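Long-range contacts in sensor protein (Bacteroides thetaiotaomicron, PDB 2X7X), which binds fructose through the periplasmic domain described here and, as a whole, probably acts as a transcription-regulating hybrid two-component sensor histidine kinase: residues A70-P75 against T135-S140; D94-S99 against G139-M144; I217-D222 against L239-I244. One frame throughout, in Å; residues are numbered along the deposited sequence.

Interaction 1. Residues A70-P75 against T135-S140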
ATOM      1  N   ALA A  70      -5.937   9.775  26.264  1.00 33.76           N
ATOM      2  CA  ALA A  70      -5.658  10.751  27.338  1.00 32.30           C
ATOM      3  C   ALA A  70      -4.745  11.927  26.955  1.00 31.37           C
ATOM      4  O   ALA A  70      -3.538  11.753  26.786  1.00 31.05           O
ATOM      5  CB  ALA A  70      -5.111  10.025  28.566  1.00 32.05           C
ATOM      6  N   ASN A  71      -5.330  13.123  26.867  1.00 30.68           N
ATOM      7  CA  ASN A  71      -4.646  14.340  26.385  1.00 30.02           C
ATOM      8  C   ASN A  71      -3.264  14.573  26.975  1.00 30.35           C
ATOM      9  O   ASN A  71      -2.305  14.822  26.248  1.00 30.16           O
ATOM     10  CB  ASN A  71      -5.513  15.576  26.614  1.00 29.43           C
ATOM     11  CG  ASN A  71      -4.905  16.833  26.023  1.00 28.03           C
ATOM     12  OD1 ASN A  71      -4.766  16.950  24.814  1.00 27.94           O
ATOM     13  ND2 ASN A  71      -4.561  17.786  26.872  1.00 25.13           N
ATOM     14  N   GLU A  72      -3.187  14.529  28.297  1.00 30.61           N
ATOM     15  CA  GLU A  72      -1.929  14.508  29.008  1.00 31.64           C
ATOM     16  C   GLU A  72      -2.092  13.414  30.037  1.00 31.67           C
ATOM     17  O   GLU A  72      -3.208  13.146  30.460  1.00 31.80           O
ATOM     18  CB  GLU A  72      -1.648  15.848  29.677  1.00 31.78           C
ATOM     19  CG  GLU A  72      -1.668  17.012  28.708  1.00 34.41           C
ATOM     20  CD  GLU A  72      -0.995  18.253  29.239  1.00 37.85           C
ATOM     21  OE1 GLU A  72      -1.661  19.306  29.304  1.00 38.84           O
ATOM     22  OE2 GLU A  72       0.204  18.185  29.587  1.00 41.73           O
ATOM     23  N   ALA A  73      -0.989  12.783  30.429  1.00 31.90           N
ATOM     24  CA  ALA A  73      -1.033  11.589  31.280  1.00 32.32           C
ATOM     25  C   ALA A  73      -1.492  11.855  32.711  1.00 32.47           C
ATOM     26  O   ALA A  73      -2.439  11.229  33.193  1.00 32.29           O
ATOM     27  CB  ALA A  73       0.322  10.888  31.284  1.00 32.26           C
ATOM     28  N   ALA A  74      -0.813  12.784  33.374  1.00 32.90           N
ATOM     29  CA  ALA A  74      -1.082  13.108  34.769  1.00 33.69           C
ATOM     30  C   ALA A  74      -2.508  13.630  35.047  1.00 34.38           C
ATOM     31  O   ALA A  74      -3.227  13.032  35.857  1.00 34.53           O
ATOM     32  CB  ALA A  74      -0.014  14.088  35.309  1.00 33.66           C
ATOM     33  N   PRO A  75      -2.928  14.733  34.374  1.00 34.68           N
ATOM     34  CA  PRO A  75      -4.226  15.320  34.689  1.00 34.58           C
ATOM     35  C   PRO A  75      -5.393  14.396  34.403  1.00 34.75           C
ATOM     36  O   PRO A  75      -6.413  14.489  35.075  1.00 35.29           O
ATOM     37  CB  PRO A  75      -4.292  16.540  33.772  1.00 34.55           C
ATOM     38  CG  PRO A  75      -2.863  16.862  33.472  1.00 35.20           C
ATOM     39  CD  PRO A  75      -2.219  15.522  33.348  1.00 34.71           C
ATOM     40  N   THR A 135       8.719  18.781  19.707  1.00 19.01           N
ATOM     41  CA  THR A 135       7.933  17.723  20.351  1.00 19.00           C
ATOM     42  C   THR A 135       6.428  17.983  20.327  1.00 19.03           C
ATOM     43  O   THR A 135       5.976  19.113  20.146  1.00 18.78           O
ATOM     44  CB  THR A 135       8.377  17.527  21.837  1.00 18.85           C
ATOM     45  OG1 THR A 135       7.752  18.503  22.683  1.00 18.51           O
ATOM     46  CG2 THR A 135       9.874  17.673  21.966  1.00 19.16           C
ATOM     47  N   GLY A 136       5.654  16.931  20.547  1.00 19.42           N
ATOM     48  CA  GLY A 136       4.232  17.079  20.889  1.00 19.50           C
ATOM     49  C   GLY A 136       4.096  17.635  22.292  1.00 19.66           C
ATOM     50  O   GLY A 136       5.093  17.852  22.985  1.00 19.11           O
ATOM     51  N   LEU A 137       2.857  17.870  22.703  1.00 20.31           N
ATOM     52  CA  LEU A 137       2.547  18.383  24.039  1.00 20.71           C
ATOM     53  C   LEU A 137       3.316  17.599  25.093  1.00 20.82           C
ATOM     54  O   LEU A 137       3.157  16.381  25.197  1.00 20.76           O
ATOM     55  CB  LEU A 137       1.038  18.274  24.283  1.00 20.50           C
ATOM     56  CG  LEU A 137       0.390  19.027  25.455  1.00 20.71           C
ATOM     57  CD1 LEU A 137       0.674  20.520  25.440  1.00 19.07           C
ATOM     58  CD2 LEU A 137      -1.124  18.780  25.423  1.00 20.50           C
ATOM     59  N   SER A 138       4.153  18.292  25.856  1.00 21.58           N
ATOM     60  CA  SER A 138       5.093  17.640  26.803  1.00 22.93           C
ATOM     61  C   SER A 138       4.502  16.547  27.701  1.00 22.75           C
ATOM     62  O   SER A 138       5.078  15.460  27.817  1.00 22.94           O
ATOM     63  CB  SER A 138       5.825  18.679  27.660  1.00 22.90           C
ATOM     64  OG  SER A 138       6.830  19.297  26.863  1.00 26.51           O
ATOM     65  N   GLY A 139       3.347  16.830  28.298  1.00 22.60           N
ATOM     66  CA  GLY A 139       2.717  15.908  29.232  1.00 22.66           C
ATOM     67  C   GLY A 139       1.979  14.730  28.615  1.00 22.71           C
ATOM     68  O   GLY A 139       1.402  13.926  29.346  1.00 22.76           O
ATOM     69  N   SER A 140       1.977  14.623  27.283  1.00 22.23           N
ATOM     70  CA  SER A 140       1.335  13.479  26.625  1.00 22.15           C
ATOM     71  C   SER A 140       2.341  12.337  26.520  1.00 21.96           C
ATOM     72  O   SER A 140       3.533  12.587  26.355  1.00 22.38           O
ATOM     73  CB  SER A 140       0.786  13.856  25.241  1.00 22.13           C
ATOM     74  OG  SER A 140       1.818  14.283  24.363  1.00 22.93           O
TER

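Interaction 2. Residues D94-S99 against G139-M144. With FRU (beta-D-fructofuranose), chain E.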
ATOM      1  N   ASP A  94      -3.694   4.768  22.045  1.00 28.86           N
ATOM      2  CA  ASP A  94      -2.654   5.701  21.575  1.00 28.64           C
ATOM      3  C   ASP A  94      -1.924   6.422  22.725  1.00 28.44           C
ATOM      4  O   ASP A  94      -0.745   6.172  22.951  1.00 28.87           O
ATOM      5  CB  ASP A  94      -3.235   6.647  20.483  1.00 28.27           C
ATOM      6  CG  ASP A  94      -2.634   8.039  20.499  1.00 28.85           C
ATOM      7  OD1 ASP A  94      -1.399   8.181  20.401  1.00 30.92           O
ATOM      8  OD2 ASP A  94      -3.404   9.017  20.581  1.00 28.63           O
ATOM      9  N   ARG A  95      -2.607   7.296  23.454  1.00 28.19           N
ATOM     10  CA  ARG A  95      -2.008   7.921  24.626  1.00 28.44           C
ATOM     11  C   ARG A  95      -2.368   7.147  25.884  1.00 29.09           C
ATOM     12  O   ARG A  95      -3.388   6.469  25.917  1.00 29.20           O
ATOM     13  CB  ARG A  95      -2.450   9.363  24.745  1.00 28.14           C
ATOM     14  CG  ARG A  95      -2.237  10.107  23.479  1.00 26.48           C
ATOM     15  CD  ARG A  95      -2.214  11.593  23.685  1.00 24.71           C
ATOM     16  NE  ARG A  95      -2.078  12.246  22.387  1.00 23.03           N
ATOM     17  CZ  ARG A  95      -2.223  13.545  22.178  1.00 22.23           C
ATOM     18  NH1 ARG A  95      -2.515  14.382  23.175  1.00 21.17           N
ATOM     19  NH2 ARG A  95      -2.085  14.001  20.954  1.00 23.62           N
ATOM     20  N   LYS A  96      -1.512   7.235  26.900  1.00 29.62           N
ATOM     21  CA  LYS A  96      -1.655   6.444  28.132  1.00 30.19           C
ATOM     22  C   LYS A  96      -1.929   7.336  29.353  1.00 30.63           C
ATOM     23  O   LYS A  96      -1.829   8.565  29.285  1.00 30.53           O
ATOM     24  CB  LYS A  96      -0.362   5.669  28.435  1.00 30.05           C
ATOM     25  CG  LYS A  96       0.064   4.555  27.490  1.00 29.45           C
ATOM     26  CD  LYS A  96       1.549   4.295  27.760  1.00 28.35           C
ATOM     27  CE  LYS A  96       2.138   3.185  26.932  1.00 29.87           C
ATOM     28  NZ  LYS A  96       3.639   3.185  27.025  1.00 28.13           N
ATOM     29  N   ILE A  97      -2.243   6.690  30.477  1.00 31.40           N
ATOM     30  CA  ILE A  97      -2.308   7.353  31.778  1.00 31.66           C
ATOM     31  C   ILE A  97      -1.201   6.799  32.670  1.00 32.51           C
ATOM     32  O   ILE A  97      -0.333   6.053  32.200  1.00 32.84           O
ATOM     33  CB  ILE A  97      -3.695   7.208  32.450  1.00 31.33           C
ATOM     34  CG1 ILE A  97      -4.080   5.737  32.612  1.00 31.20           C
ATOM     35  CG2 ILE A  97      -4.752   7.970  31.662  1.00 30.84           C
ATOM     36  CD1 ILE A  97      -5.277   5.504  33.512  1.00 31.02           C
ATOM     37  N   LEU A  98      -1.229   7.153  33.953  1.00 33.30           N
ATOM     38  CA  LEU A  98      -0.139   6.807  34.858  1.00 33.88           C
ATOM     39  C   LEU A  98      -0.482   5.744  35.900  1.00 34.55           C
ATOM     40  O   LEU A  98       0.187   5.634  36.922  1.00 35.10           O
ATOM     41  CB  LEU A  98       0.414   8.074  35.522  1.00 33.67           C
ATOM     42  CG  LEU A  98       0.954   9.128  34.548  1.00 33.59           C
ATOM     43  CD1 LEU A  98       1.487  10.329  35.298  1.00 31.98           C
ATOM     44  CD2 LEU A  98       2.019   8.537  33.597  1.00 32.30           C
ATOM     45  N   SER A  99      -1.514   4.954  35.635  1.00 35.41           N
ATOM     46  CA  SER A  99      -1.856   3.834  36.497  1.00 36.44           C
ATOM     47  C   SER A  99      -2.446   2.721  35.661  1.00 37.37           C
ATOM     48  O   SER A  99      -2.566   2.853  34.444  1.00 37.76           O
ATOM     49  CB  SER A  99      -2.843   4.253  37.577  1.00 36.47           C
ATOM     50  OG  SER A  99      -4.085   4.583  36.997  1.00 36.58           O
ATOM     51  N   GLY A 139       3.347  16.830  28.298  1.00 22.60           N
ATOM     52  CA  GLY A 139       2.717  15.908  29.232  1.00 22.66           C
ATOM     53  C   GLY A 139       1.979  14.730  28.615  1.00 22.71           C
ATOM     54  O   GLY A 139       1.402  13.926  29.346  1.00 22.76           O
ATOM     55  N   SER A 140       1.977  14.623  27.283  1.00 22.23           N
ATOM     56  CA  SER A 140       1.335  13.479  26.625  1.00 22.15           C
ATOM     57  C   SER A 140       2.341  12.337  26.520  1.00 21.96           C
ATOM     58  O   SER A 140       3.533  12.587  26.355  1.00 22.38           O
ATOM     59  CB  SER A 140       0.786  13.856  25.241  1.00 22.13           C
ATOM     60  OG  SER A 140       1.818  14.283  24.363  1.00 22.93           O
ATOM     61  N   THR A 141       1.881  11.092  26.612  1.00 21.32           N
ATOM     62  CA  THR A 141       2.838   9.978  26.622  1.00 21.06           C
ATOM     63  C   THR A 141       3.548   9.742  25.278  1.00 20.97           C
ATOM     64  O   THR A 141       4.700   9.286  25.277  1.00 20.78           O
ATOM     65  CB  THR A 141       2.280   8.639  27.231  1.00 21.08           C
ATOM     66  OG1 THR A 141       1.236   8.095  26.410  1.00 21.17           O
ATOM     67  CG2 THR A 141       1.770   8.855  28.655  1.00 19.92           C
ATOM     68  N   PRO A 142       2.888  10.065  24.136  1.00 20.71           N
ATOM     69  CA  PRO A 142       3.689   9.897  22.929  1.00 20.45           C
ATOM     70  C   PRO A 142       4.840  10.904  22.841  1.00 20.60           C
ATOM     71  O   PRO A 142       5.942  10.504  22.507  1.00 20.32           O
ATOM     72  CB  PRO A 142       2.671  10.053  21.800  1.00 20.53           C
ATOM     73  CG  PRO A 142       1.377   9.675  22.426  1.00 20.08           C
ATOM     74  CD  PRO A 142       1.458  10.221  23.814  1.00 20.11           C
ATOM     75  N   ALA A 143       4.624  12.173  23.184  1.00 21.06           N
ATOM     76  CA  ALA A 143       5.743  13.142  23.165  1.00 21.65           C
ATOM     77  C   ALA A 143       6.907  12.713  24.078  1.00 22.20           C
ATOM     78  O   ALA A 143       8.072  12.813  23.689  1.00 22.63           O
ATOM     79  CB  ALA A 143       5.279  14.541  23.530  1.00 21.27           C
ATOM     80  N   MET A 144       6.580  12.248  25.281  1.00 22.54           N
ATOM     81  CA  MET A 144       7.567  11.765  26.232  1.00 23.32           C
ATOM     82  C   MET A 144       8.417  10.659  25.612  1.00 23.43           C
ATOM     83  O   MET A 144       9.650  10.759  25.565  1.00 23.18           O
ATOM     84  CB  MET A 144       6.881  11.211  27.487  1.00 23.48           C
ATOM     85  CG  MET A 144       6.375  12.251  28.478  1.00 24.93           C
ATOM     86  SD  MET A 144       5.264  11.535  29.741  1.00 28.13           S
ATOM     87  CE  MET A 144       4.683  13.076  30.449  1.00 28.49           C
TER
HETATM   88  C1  FRU E1335      -3.272  13.075  16.310  1.00 24.07           C
HETATM   89  C2  FRU E1335      -1.845  13.253  16.795  1.00 22.70           C
HETATM   90  C3  FRU E1335      -0.831  12.628  15.841  1.00 21.51           C
HETATM   91  C4  FRU E1335       0.189  12.043  16.798  1.00 21.98           C
HETATM   92  C5  FRU E1335      -0.716  11.524  17.907  1.00 22.73           C
HETATM   93  C6  FRU E1335      -0.045  11.348  19.268  1.00 23.46           C
HETATM   94  O1  FRU E1335      -4.134  13.961  17.020  1.00 24.20           O
HETATM   95  O2  FRU E1335      -1.607  14.649  17.005  1.00 22.07           O
HETATM   96  O3  FRU E1335      -0.283  13.571  14.908  1.00 19.62           O
HETATM   97  O4  FRU E1335       0.995  11.022  16.198  1.00 21.48           O
HETATM   98  O5  FRU E1335      -1.700  12.555  18.026  1.00 23.02           O
HETATM   99  O6  FRU E1335      -0.973  10.737  20.186  1.00 24.64           O
HETATM  100  O   HOH W   1       1.706   6.350  24.541  1.00 27.18           O
HETATM  101  O   HOH W   2      -1.010  10.869  27.593  1.00 25.02           O

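Interaction 3. Residues I217-D222 against L239-I244. With FRU (beta-D-fructofuranose), chain E.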
ATOM      1  N   ILE A 217      17.736  17.567   6.710  1.00 22.85           N
ATOM      2  CA  ILE A 217      16.673  16.617   6.406  1.00 22.05           C
ATOM      3  C   ILE A 217      15.522  16.807   7.388  1.00 21.67           C
ATOM      4  O   ILE A 217      15.726  17.330   8.498  1.00 21.89           O
ATOM      5  CB  ILE A 217      17.167  15.159   6.498  1.00 22.85           C
ATOM      6  CG1 ILE A 217      17.673  14.850   7.917  1.00 21.33           C
ATOM      7  CG2 ILE A 217      18.200  14.849   5.374  1.00 20.91           C
ATOM      8  CD1 ILE A 217      17.657  13.390   8.242  1.00 22.30           C
ATOM      9  N   PHE A 218      14.324  16.383   6.981  1.00 20.56           N
ATOM     10  CA  PHE A 218      13.126  16.504   7.816  1.00 19.64           C
ATOM     11  C   PHE A 218      12.493  15.145   8.069  1.00 19.49           C
ATOM     12  O   PHE A 218      12.196  14.400   7.125  1.00 19.09           O
ATOM     13  CB  PHE A 218      12.104  17.471   7.193  1.00 19.13           C
ATOM     14  CG  PHE A 218      12.591  18.892   7.115  1.00 19.15           C
ATOM     15  CD1 PHE A 218      12.237  19.822   8.103  1.00 19.05           C
ATOM     16  CD2 PHE A 218      13.441  19.304   6.077  1.00 16.68           C
ATOM     17  CE1 PHE A 218      12.723  21.148   8.045  1.00 17.59           C
ATOM     18  CE2 PHE A 218      13.920  20.620   6.015  1.00 15.27           C
ATOM     19  CZ  PHE A 218      13.566  21.535   6.991  1.00 16.73           C
ATOM     20  N   VAL A 219      12.296  14.825   9.350  1.00 19.35           N
ATOM     21  CA  VAL A 219      11.650  13.563   9.731  1.00 19.23           C
ATOM     22  C   VAL A 219      10.428  13.801  10.606  1.00 19.33           C
ATOM     23  O   VAL A 219      10.476  14.586  11.551  1.00 19.69           O
ATOM     24  CB  VAL A 219      12.635  12.575  10.404  1.00 19.14           C
ATOM     25  CG1 VAL A 219      11.967  11.242  10.605  1.00 18.78           C
ATOM     26  CG2 VAL A 219      13.897  12.404   9.547  1.00 17.57           C
ATOM     27  N   GLY A 220       9.326  13.140  10.266  1.00 19.43           N
ATOM     28  CA  GLY A 220       8.077  13.291  11.008  1.00 19.51           C
ATOM     29  C   GLY A 220       7.495  11.945  11.386  1.00 19.76           C
ATOM     30  O   GLY A 220       8.109  10.908  11.136  1.00 20.31           O
ATOM     31  N   ILE A 221       6.321  11.955  12.009  1.00 19.66           N
ATOM     32  CA  ILE A 221       5.644  10.722  12.401  1.00 19.10           C
ATOM     33  C   ILE A 221       4.176  10.843  12.019  1.00 19.75           C
ATOM     34  O   ILE A 221       3.612  11.930  12.097  1.00 19.44           O
ATOM     35  CB  ILE A 221       5.776  10.446  13.915  1.00 18.75           C
ATOM     36  CG1 ILE A 221       7.248  10.337  14.319  1.00 17.07           C
ATOM     37  CG2 ILE A 221       5.065   9.152  14.293  1.00 18.58           C
ATOM     38  CD1 ILE A 221       7.516  10.416  15.812  1.00 11.75           C
ATOM     39  N   ASP A 222       3.593   9.730  11.565  1.00 20.29           N
ATOM     40  CA  ASP A 222       2.146   9.553  11.345  1.00 20.96           C
ATOM     41  C   ASP A 222       1.933   8.826  10.031  1.00 21.86           C
ATOM     42  O   ASP A 222       1.276   7.777   9.997  1.00 21.37           O
ATOM     43  CB  ASP A 222       1.349  10.863  11.365  1.00 20.92           C
ATOM     44  CG  ASP A 222       0.966  11.316  12.774  1.00 21.47           C
ATOM     45  OD1 ASP A 222       0.999  10.519  13.731  1.00 20.69           O
ATOM     46  OD2 ASP A 222       0.628  12.507  12.923  1.00 22.88           O
ATOM     47  N   LEU A 239       9.290  16.084   3.162  1.00 27.38           N
ATOM     48  CA  LEU A 239       9.746  15.238   4.244  1.00 25.93           C
ATOM     49  C   LEU A 239      10.694  14.189   3.681  1.00 25.33           C
ATOM     50  O   LEU A 239      10.408  13.569   2.641  1.00 25.02           O
ATOM     51  CB  LEU A 239       8.553  14.521   4.863  1.00 25.94           C
ATOM     52  CG  LEU A 239       7.787  15.138   6.017  1.00 26.07           C
ATOM     53  CD1 LEU A 239       6.591  14.245   6.322  1.00 26.65           C
ATOM     54  CD2 LEU A 239       8.683  15.238   7.223  1.00 26.49           C
ATOM     55  N   ASP A 240      11.809  13.965   4.361  1.00 24.11           N
ATOM     56  CA  ASP A 240      12.704  12.921   3.916  1.00 23.57           C
ATOM     57  C   ASP A 240      12.230  11.568   4.373  1.00 23.11           C
ATOM     58  O   ASP A 240      12.421  10.580   3.681  1.00 23.27           O
ATOM     59  CB  ASP A 240      14.108  13.181   4.390  1.00 23.78           C
ATOM     60  CG  ASP A 240      14.669  14.450   3.811  1.00 25.05           C
ATOM     61  OD1 ASP A 240      15.436  14.359   2.826  1.00 25.87           O
ATOM     62  OD2 ASP A 240      14.321  15.536   4.327  1.00 25.74           O
ATOM     63  N   ALA A 241      11.587  11.532   5.533  1.00 22.57           N
ATOM     64  CA  ALA A 241      11.064  10.293   6.090  1.00 22.14           C
ATOM     65  C   ALA A 241       9.947  10.585   7.077  1.00 21.88           C
ATOM     66  O   ALA A 241       9.892  11.657   7.680  1.00 21.99           O
ATOM     67  CB  ALA A 241      12.183   9.471   6.770  1.00 21.62           C
ATOM     68  N   THR A 242       9.052   9.623   7.229  1.00 21.64           N
ATOM     69  CA  THR A 242       8.063   9.660   8.292  1.00 21.72           C
ATOM     70  C   THR A 242       7.702   8.235   8.701  1.00 21.49           C
ATOM     71  O   THR A 242       7.906   7.298   7.939  1.00 21.56           O
ATOM     72  CB  THR A 242       6.822  10.505   7.915  1.00 21.92           C
ATOM     73  OG1 THR A 242       5.951  10.600   9.050  1.00 22.03           O
ATOM     74  CG2 THR A 242       6.077   9.904   6.710  1.00 21.61           C
ATOM     75  N   PHE A 243       7.208   8.070   9.920  1.00 21.35           N
ATOM     76  CA  PHE A 243       6.927   6.733  10.451  1.00 20.92           C
ATOM     77  C   PHE A 243       5.449   6.519  10.605  1.00 21.25           C
ATOM     78  O   PHE A 243       4.732   7.425  11.039  1.00 22.03           O
ATOM     79  CB  PHE A 243       7.666   6.509  11.772  1.00 20.46           C
ATOM     80  CG  PHE A 243       9.125   6.298  11.589  1.00 18.99           C
ATOM     81  CD1 PHE A 243       9.645   5.011  11.516  1.00 18.36           C
ATOM     82  CD2 PHE A 243       9.977   7.389  11.405  1.00 18.21           C
ATOM     83  CE1 PHE A 243      11.007   4.811  11.313  1.00 19.20           C
ATOM     84  CE2 PHE A 243      11.326   7.216  11.196  1.00 17.37           C
ATOM     85  CZ  PHE A 243      11.855   5.928  11.157  1.00 18.84           C
ATOM     86  N   ILE A 244       4.990   5.337  10.212  1.00 21.42           N
ATOM     87  CA  ILE A 244       3.583   4.991  10.309  1.00 21.88           C
ATOM     88  C   ILE A 244       3.153   4.993  11.761  1.00 22.86           C
ATOM     89  O   ILE A 244       3.685   4.233  12.569  1.00 23.55           O
ATOM     90  CB  ILE A 244       3.292   3.611   9.678  1.00 21.65           C
ATOM     91  CG1 ILE A 244       3.412   3.702   8.146  1.00 21.24           C
ATOM     92  CG2 ILE A 244       1.911   3.087  10.118  1.00 20.79           C
ATOM     93  CD1 ILE A 244       3.017   2.432   7.412  1.00 21.72           C
TER
HETATM   94  C1  FRU E1335      -3.272  13.075  16.310  1.00 24.07           C
HETATM   95  C2  FRU E1335      -1.845  13.253  16.795  1.00 22.70           C
HETATM   96  C3  FRU E1335      -0.831  12.628  15.841  1.00 21.51           C
HETATM   97  C4  FRU E1335       0.189  12.043  16.798  1.00 21.98           C
HETATM   98  C5  FRU E1335      -0.716  11.524  17.907  1.00 22.73           C
HETATM   99  C6  FRU E1335      -0.045  11.348  19.268  1.00 23.46           C
HETATM  100  O1  FRU E1335      -4.134  13.961  17.020  1.00 24.20           O
HETATM  101  O2  FRU E1335      -1.607  14.649  17.005  1.00 22.07           O
HETATM  102  O3  FRU E1335      -0.283  13.571  14.908  1.00 19.62           O
HETATM  103  O4  FRU E1335       0.995  11.022  16.198  1.00 21.48           O
HETATM  104  O5  FRU E1335      -1.700  12.555  18.026  1.00 23.02           O
HETATM  105  O6  FRU E1335      -0.973  10.737  20.186  1.00 24.64           O

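Interaction 1. Residues A70-P75 against T135-S140
Ala-73 and Gly-139 supply the one hydrogen bond found between 70-75 and 135-140: Ala-73 N donates to Gly-139 O over 2.9 Å, and an N-H...O angle of 170° shows the bond to be nearly straight. Glu-72 CA also lies 3.4 Å from Gly-139 O, but an angle of 120° at the hydrogen makes this CA-H...O contact a bent, secondary one.

Polar bonds inside 135-140 shape the surface that receives the other segment. Residues 137 to 140 form a type I turn, in which Leu-137 O accepts both Ser-140 N (3.0 Å) and, in the carbonyl plane, Ser-140 OG at 2.6 Å. The two bonds to Leu-137 O together hold Ser-140, the N-cap of the following helix, in place, and Ser-140 CB rests 3.4 Å from Asn-71 O.

Van der Waals contact centres on Leu-137 CD2. With CG anti to the backbone N (chi1 -166°), Leu-137 reaches across both polar side chains at about a right angle, placing CD2 3.8 Å from Glu-72 CG and 3.9 Å from Asn-71 ND2. The polar ends are held elsewhere, since Asn-48 bonds both Asn-71 ND2 and Glu-72 OE1. The other carboxylate oxygen, Glu-72 OE2, lies 3.4 Å from CA of Gly-139, which has no side chain in the way.

The contact joins the lobes of a periplasmic-binding-protein fold at the start of two helices. Segment 70-75 leads from strand 65-68 of one sheet into helix 73-85, while 135-140 leads from strand 128-135 of the other sheet into helix 141-155.

Interaction 2. Residues D94-S99 against G139-M144
Asp-94 and Pro-142 meet beside the fructose in the interlobe cleft of this periplasmic-binding-protein fold, with Asp-94 OD1 3.7 Å from Pro-142 CG. The sugar hydroxyl O6 donates to Asp-94 OD1 over 2.6 Å. That carboxylate has further partners in Tyr-245 OH, on OD1, and Arg-20 and Ser-69, on OD2, so its orientation is fixed from several directions.

Arg-95 comes next. Its chain is extended from CG to NE and crosses the proline ring at about a right angle, bringing Arg-95 CG 3.7 Å from Pro-142 CD. The guanidinium meets the sugar at its edge: Arg-95 NE donates to fructose O6 (2.9 Å, 165° at the hydrogen), and Arg-95 NH2 to ring oxygen O5 of the fructose at 3.3 Å, in plane. Ser-140 OG, itself hydrogen-bonded to Leu-137 O, lies over one face of the group, and Asn-71 O takes NH1, which leaves the guanidinium little rotational freedom.

Lys-96 completes the contact through its backbone. Lys-96 N donates to Thr-141 OG1 over 2.9 Å, an appreciably bent bond at 147°. A chi1 of 66° turns Thr-141 OG1 to that N-H and leaves the CG2 branch against Lys-96 CB. The extended lysine carries NZ on to Glu-145, one turn farther along helix 141-155.

Two waters fill out the polar interface. One donates to Asp-94 O and also bonds Thr-141 OG1. The other serves a backbone N-H in the first turn of the helix: it accepts from Thr-141 N at 3.1 Å and donates to Lys-96 O at 3.0 Å.

Interaction 3. Residues I217-D222 against L239-I244
A parallel beta-alpha-beta unit brings 217-222 and 239-244 together, with helix 230-235 connecting one strand to the next; Asp-222, at the end of the first segment, reaches into the fructose pocket. The short strand axes run within 10° of parallel, and the bridges pair Val-219 with Ala-241 through Asp-222 with Ile-244.

At the start of the pair a side chain does the work of a backbone carbonyl. Phe-218 N donates to Asp-240 OD2 over 2.8 Å at 167°, meeting that oxygen from above, 35° out of the carboxylate plane. Phe-218 O in turn accepts Asp-240 N at 2.8 Å and, weakly, Ala-241 N. The regular ladder follows: Gly-220 N to Ala-241 O at 3.0 Å, Phe-243 N to Gly-220 O at 3.2 Å, and Asp-222 N to Phe-243 O at 2.6 Å.

The face carrying Val-219, Ala-241, Ile-221 and Phe-243 turns to helix 110-124. There Val-219 CG1 lies at the edge of the Phe-243 ring, 4.1 Å from CE2. On the other face, Leu-239 CD2 comes within 3.8 Å of Gly-220 N, beside a residue without a side chain, and Leu-239 itself packs on helix 230-235. Thr-242 OG1 sits near Gly-220 too, but its hydrogen-bond partner is Asp-197.

Beyond the corner at Ile-221, the Asp-222 carboxylate faces two neighbouring hydroxyls of the sugar, one per oxygen. Fructose O3 donates to Asp-222 OD2 in a bond modelled too short for its length to be trusted, and fructose O4 donates to Asp-222 OD1 at 2.5 Å.

In the fold
From the N terminus, interaction 1 opens just after strand 65-68 and closes a loop of 59 residues when the chain leaves strand 128-135. Interaction 2 opens within that loop, after strand 90-93, and shares Gly-139 and Ser-140 with it; the two loops overlap, interaction 2 running four residues past the end of interaction 1. They touch through Asn-71 and Arg-95, their centres 6 Å apart. Together they tie loops of the first sheet to the start of helix 141-155 in the second lobe. Interaction 3 follows in series, joining two adjacent strands of the second sheet, with helix 230-235 in the connection. Its centre is about 21 Å from that of interaction 2, yet both reach the same fructose.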